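Local atomic coordinates of putative cell invasion protein with MAC/Perforin domain (Bacteroides thetaiotaomicron VPI-5482, PDB entry 3KK7), a protein that is of unknown function but belongs to the membrane-attack complex/perforin family and may act in cell invasion. Residues K104-S109 with L114-T119; F137-T142 with S223-G228. All coordinates share one frame; numbering follows the deposited sequence.

Contact 1. Residues K104-S109 with L114-T119; sequences KALSYS and LEKNKT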
# COMPACT_ATOMS: atom_id res chain seq x y z
N LYS A 104 -7.86 10.64 -24.25
CA LYS A 104 -6.83 9.62 -24.32
C LYS A 104 -7.57 8.35 -24.70
O LYS A 104 -8.65 8.10 -24.18
CB LYS A 104 -6.15 9.33 -22.97
CG LYS A 104 -5.89 10.48 -22.00
CD LYS A 104 -5.79 9.88 -20.58
CE LYS A 104 -5.33 10.87 -19.48
NZ LYS A 104 -5.18 10.13 -18.18
N ALA A 105 -6.98 7.56 -25.58
CA ALA A 105 -7.53 6.26 -25.96
C ALA A 105 -6.42 5.23 -25.77
O ALA A 105 -5.26 5.52 -26.01
CB ALA A 105 -8.02 6.27 -27.41
N LEU A 106 -6.78 4.04 -25.33
CA LEU A 106 -5.82 2.96 -25.16
C LEU A 106 -6.40 1.66 -25.71
O LEU A 106 -7.50 1.28 -25.35
CB LEU A 106 -5.49 2.79 -23.68
CG LEU A 106 -4.38 1.79 -23.35
CD1 LEU A 106 -3.06 2.25 -24.01
CD2 LEU A 106 -4.28 1.69 -21.82
N SER A 107 -5.64 0.98 -26.56
CA SER A 107 -6.01 -0.33 -27.03
C SER A 107 -4.99 -1.33 -26.51
O SER A 107 -3.79 -1.05 -26.53
CB SER A 107 -5.97 -0.37 -28.53
OG SER A 107 -6.82 0.61 -29.07
N TYR A 108 -5.47 -2.50 -26.09
CA TYR A 108 -4.63 -3.52 -25.50
C TYR A 108 -5.18 -4.92 -25.72
O TYR A 108 -6.33 -5.21 -25.40
CB TYR A 108 -4.38 -3.22 -24.01
CG TYR A 108 -5.59 -3.08 -23.09
CD1 TYR A 108 -6.40 -1.93 -23.11
CD2 TYR A 108 -5.89 -4.07 -22.14
CE1 TYR A 108 -7.52 -1.80 -22.24
CE2 TYR A 108 -6.98 -3.95 -21.26
CZ TYR A 108 -7.79 -2.83 -21.31
OH TYR A 108 -8.85 -2.73 -20.44
N SER A 109 -4.33 -5.77 -26.29
CA SER A 109 -4.65 -7.17 -26.60
C SER A 109 -4.60 -8.08 -25.41
O SER A 109 -4.98 -9.25 -25.51
CB SER A 109 -3.66 -7.73 -27.62
OG SER A 109 -3.86 -7.13 -28.88
N LEU A 114 -1.96 -3.73 -21.21
CA LEU A 114 -2.72 -2.67 -20.53
C LEU A 114 -1.82 -1.48 -20.14
O LEU A 114 -2.22 -0.31 -20.23
CB LEU A 114 -3.41 -3.22 -19.28
CG LEU A 114 -4.20 -2.24 -18.40
CD1 LEU A 114 -5.25 -1.38 -19.18
CD2 LEU A 114 -4.87 -3.02 -17.26
N GLU A 115 -0.60 -1.82 -19.73
CA GLU A 115 0.39 -0.84 -19.31
C GLU A 115 1.44 -0.48 -20.39
O GLU A 115 2.47 0.10 -20.08
CB GLU A 115 1.06 -1.32 -18.02
CG GLU A 115 0.22 -1.01 -16.80
CD GLU A 115 0.11 0.49 -16.56
OE1 GLU A 115 1.11 1.11 -16.10
OE2 GLU A 115 -0.97 1.06 -16.87
N LYS A 116 1.16 -0.76 -21.64
CA LYS A 116 2.08 -0.40 -22.72
C LYS A 116 2.46 1.09 -22.73
O LYS A 116 3.56 1.41 -23.16
CB LYS A 116 1.51 -0.79 -24.10
CG LYS A 116 0.35 0.10 -24.62
CD LYS A 116 -0.19 -0.45 -25.93
CE LYS A 116 -1.13 0.52 -26.60
NZ LYS A 116 -1.54 0.03 -27.96
N ASN A 117 1.57 1.98 -22.32
CA ASN A 117 1.86 3.41 -22.19
C ASN A 117 2.11 3.85 -20.75
O ASN A 117 2.12 5.03 -20.45
CB ASN A 117 0.72 4.23 -22.79
CG ASN A 117 0.52 3.95 -24.28
OD1 ASN A 117 1.42 3.48 -24.96
ND2 ASN A 117 -0.67 4.25 -24.79
N LYS A 118 2.30 2.88 -19.88
CA LYS A 118 2.59 3.13 -18.48
C LYS A 118 1.58 4.08 -17.82
O LYS A 118 1.93 4.86 -16.93
CB LYS A 118 4.02 3.66 -18.36
CG LYS A 118 5.08 2.65 -18.74
CD LYS A 118 6.45 3.13 -18.26
CE LYS A 118 7.52 2.03 -18.33
NZ LYS A 118 8.88 2.67 -18.34
N THR A 119 0.32 3.97 -18.21
CA THR A 119 -0.72 4.89 -17.76
C THR A 119 -0.86 4.93 -16.23
O THR A 119 -0.88 6.02 -15.62
CB THR A 119 -2.09 4.57 -18.44
OG1 THR A 119 -1.90 4.48 -19.87
CG2 THR A 119 -3.14 5.64 -18.11
O HOH W 1 -3.55 2.09 -27.97
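Y108 and L114 lie side by side with their side chains pointing the same way. L114 CD1 sits over one face of the Y108 ring, 3.7 Å from the ring centroid and 14° off its normal, a CH-pi contact. Within the ring it comes nearest to Y108 CZ. The first torsion of Y108 sets CG between the backbone N and the carbonyl carbon (chi1 57°), and this brings a face of the ring against L114 CD1.

L106, two residues back on the strand, packs into the turn. Its CD2 meets L114 O at 3.3 Å, and its CD1 lies against the CE methylene of K116 and the amide end of N117. K116 runs extended past L106 in the opposite direction. Its NZ gives a hydrogen bond of 2.9 Å to S107 O, with a C=O...N angle of 149° and the donor tilted out of the carbonyl plane. The same NZ donates to water 1, which also accepts from S107 N. The ammonium group is thus tied to the S107 backbone directly and through a water.

E240 of helix 236-249 makes a salt bridge with K116. Y108 OH is hydrogen-bonded to R139 NH1 of helix 133-146. With an alanine here instead of the tyrosine, L114 CD1 would probably lose the ring face and R139 NH1 the hydroxyl. The 115-118 segment is a type I beta turn, closed by K118 N to E115 O at 2.8 Å. It lies in the loop that leaves strand 93-108 and folds back on the end of that strand, in the large curled antiparallel sheet of the MACPF domain.

Contact 2. Residues F137-T142 with S223-G228; sequences FGRQKT and SALFYG
L225 meets R139 and T142 across this contact, its side chain pointing from strand 220-230 toward helix 133-146. The contact is sparse, with 108 Å² buried in all. Upstream on the strand, S223 and A224 bond by backbone to K296 and L162, which fixes the strand between its two neighbours. L225 comes next, and its two methyls part to different partners.

CD2 lies over one face of the R139 guanidinium, offset toward the rim. It is 4.1 Å from R139 NH1. CD1 turns to the helix itself and meets T142 CG2 at 4.2 Å. R139 gets there by a chain bent at chi2 and chi3 (56° and 62°), which carries its end nearer to the strand.

F226 points to the other side of the sheet and packs on M243 and I247 of helix 236-249. Y227 is back on the side of L225, and its hydroxyl is hydrogen-bonded to D152.

The polar atoms of R139 are bound elsewhere. NH1 makes a salt bridge with E161 of strand 157-173 and also meets the Y108 hydroxyl, and NH2 hydrogen-bonds S67 O. These partners probably hold the guanidinium in place, and L225 adds an apolar neighbour on one face. L225 also touches E161, so the leucine flanks both members of the ion pair. Across the two segments the contact is purely van der Waals. Its chemistry implies a buried charge that is paired by E161 and partly shielded by a leucine, which would be expected to strengthen the attraction between the two.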
# COMPACT_ATOMS: atom_id res chain seq x y z
N PHE A 137 -5.01 -7.31 -12.56
CA PHE A 137 -6.05 -8.21 -12.10
C PHE A 137 -7.39 -7.48 -11.99
O PHE A 137 -8.40 -7.99 -12.44
CB PHE A 137 -5.67 -8.83 -10.75
CG PHE A 137 -6.78 -9.70 -10.14
CD1 PHE A 137 -6.94 -11.02 -10.53
CD2 PHE A 137 -7.67 -9.16 -9.21
CE1 PHE A 137 -7.95 -11.80 -10.01
CE2 PHE A 137 -8.69 -9.94 -8.68
CZ PHE A 137 -8.83 -11.27 -9.08
N GLY A 138 -7.39 -6.30 -11.40
CA GLY A 138 -8.59 -5.50 -11.24
C GLY A 138 -9.20 -5.08 -12.55
O GLY A 138 -10.42 -5.07 -12.71
N ARG A 139 -8.37 -4.75 -13.52
CA ARG A 139 -8.93 -4.36 -14.80
C ARG A 139 -9.64 -5.57 -15.40
O ARG A 139 -10.80 -5.45 -15.80
CB ARG A 139 -7.88 -3.74 -15.74
CG ARG A 139 -8.33 -3.50 -17.19
CD ARG A 139 -9.56 -2.63 -17.27
NE ARG A 139 -9.35 -1.27 -16.73
CZ ARG A 139 -8.90 -0.23 -17.42
NH1 ARG A 139 -8.54 -0.35 -18.71
NH2 ARG A 139 -8.78 0.93 -16.81
N GLN A 140 -8.97 -6.72 -15.43
CA GLN A 140 -9.55 -7.92 -16.00
C GLN A 140 -10.84 -8.30 -15.29
O GLN A 140 -11.79 -8.73 -15.90
CB GLN A 140 -8.60 -9.13 -15.96
CG GLN A 140 -9.22 -10.37 -16.63
CD GLN A 140 -8.27 -11.53 -16.81
OE1 GLN A 140 -7.17 -11.55 -16.27
NE2 GLN A 140 -8.69 -12.51 -17.56
N LYS A 141 -10.85 -8.18 -13.97
CA LYS A 141 -12.02 -8.48 -13.17
C LYS A 141 -13.21 -7.59 -13.59
O LYS A 141 -14.32 -8.08 -13.80
CB LYS A 141 -11.67 -8.34 -11.67
CG LYS A 141 -12.85 -8.50 -10.72
CD LYS A 141 -12.39 -8.59 -9.25
CE LYS A 141 -13.58 -8.68 -8.28
NZ LYS A 141 -14.42 -7.43 -8.26
N THR A 142 -12.94 -6.30 -13.78
CA THR A 142 -13.93 -5.37 -14.24
C THR A 142 -14.40 -5.71 -15.64
O THR A 142 -15.62 -5.72 -15.90
CB THR A 142 -13.39 -3.90 -14.24
OG1 THR A 142 -12.93 -3.58 -12.93
CG2 THR A 142 -14.47 -2.90 -14.66
N SER A 223 -15.73 7.91 -19.15
CA SER A 223 -14.82 6.79 -19.26
C SER A 223 -15.57 5.68 -19.92
O SER A 223 -16.66 5.35 -19.51
CB SER A 223 -14.43 6.33 -17.86
OG SER A 223 -13.62 5.19 -17.95
N ALA A 224 -15.00 5.12 -20.97
CA ALA A 224 -15.64 4.06 -21.74
C ALA A 224 -14.64 2.92 -21.90
O ALA A 224 -13.47 3.15 -22.22
CB ALA A 224 -16.05 4.60 -23.12
N LEU A 225 -15.11 1.69 -21.68
CA LEU A 225 -14.32 0.49 -21.93
C LEU A 225 -14.93 -0.22 -23.12
O LEU A 225 -16.15 -0.19 -23.30
CB LEU A 225 -14.31 -0.43 -20.72
CG LEU A 225 -13.91 0.23 -19.40
CD1 LEU A 225 -14.18 -0.73 -18.27
CD2 LEU A 225 -12.46 0.64 -19.47
N PHE A 226 -14.08 -0.85 -23.92
CA PHE A 226 -14.48 -1.55 -25.12
C PHE A 226 -14.00 -3.00 -25.09
O PHE A 226 -12.89 -3.33 -24.60
CB PHE A 226 -13.91 -0.88 -26.38
CG PHE A 226 -14.35 0.55 -26.59
CD1 PHE A 226 -13.84 1.56 -25.81
CD2 PHE A 226 -15.23 0.87 -27.58
CE1 PHE A 226 -14.23 2.86 -26.01
CE2 PHE A 226 -15.61 2.17 -27.77
CZ PHE A 226 -15.11 3.15 -26.99
N TYR A 227 -14.84 -3.87 -25.64
CA TYR A 227 -14.51 -5.27 -25.79
C TYR A 227 -14.83 -5.69 -27.21
O TYR A 227 -15.99 -5.76 -27.59
CB TYR A 227 -15.27 -6.10 -24.76
CG TYR A 227 -14.94 -7.57 -24.81
CD1 TYR A 227 -15.64 -8.42 -25.65
CD2 TYR A 227 -13.92 -8.13 -24.00
CE1 TYR A 227 -15.34 -9.80 -25.69
CE2 TYR A 227 -13.63 -9.51 -24.04
CZ TYR A 227 -14.34 -10.32 -24.89
OH TYR A 227 -14.08 -11.66 -24.96
N GLY A 228 -13.78 -5.95 -28.00
CA GLY A 228 -13.90 -6.35 -29.41
C GLY A 228 -13.38 -7.75 -29.75
O GLY A 228 -12.38 -8.24 -29.19

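Overall arrangement
Strand 93-108 comes first along the chain. Contact 1 closes a short loop just after it, with four residues between 104-109 and 114-119. The chain then enters helix 133-146, where contact 2 opens. Contact 2 closes a much longer loop of 80 residues, which includes strand 157-173 and ends on strand 220-230. The two contacts stand in series, so they neither nest nor cross. Their centres are about 11 Å apart, and they touch: L114 CD2 packs on R139 CB at 3.4 Å. Together they tie the post-strand loop and helix 133-146 to one antiparallel sheet, where strand 157-173 pairs with both 93-108 and 220-230.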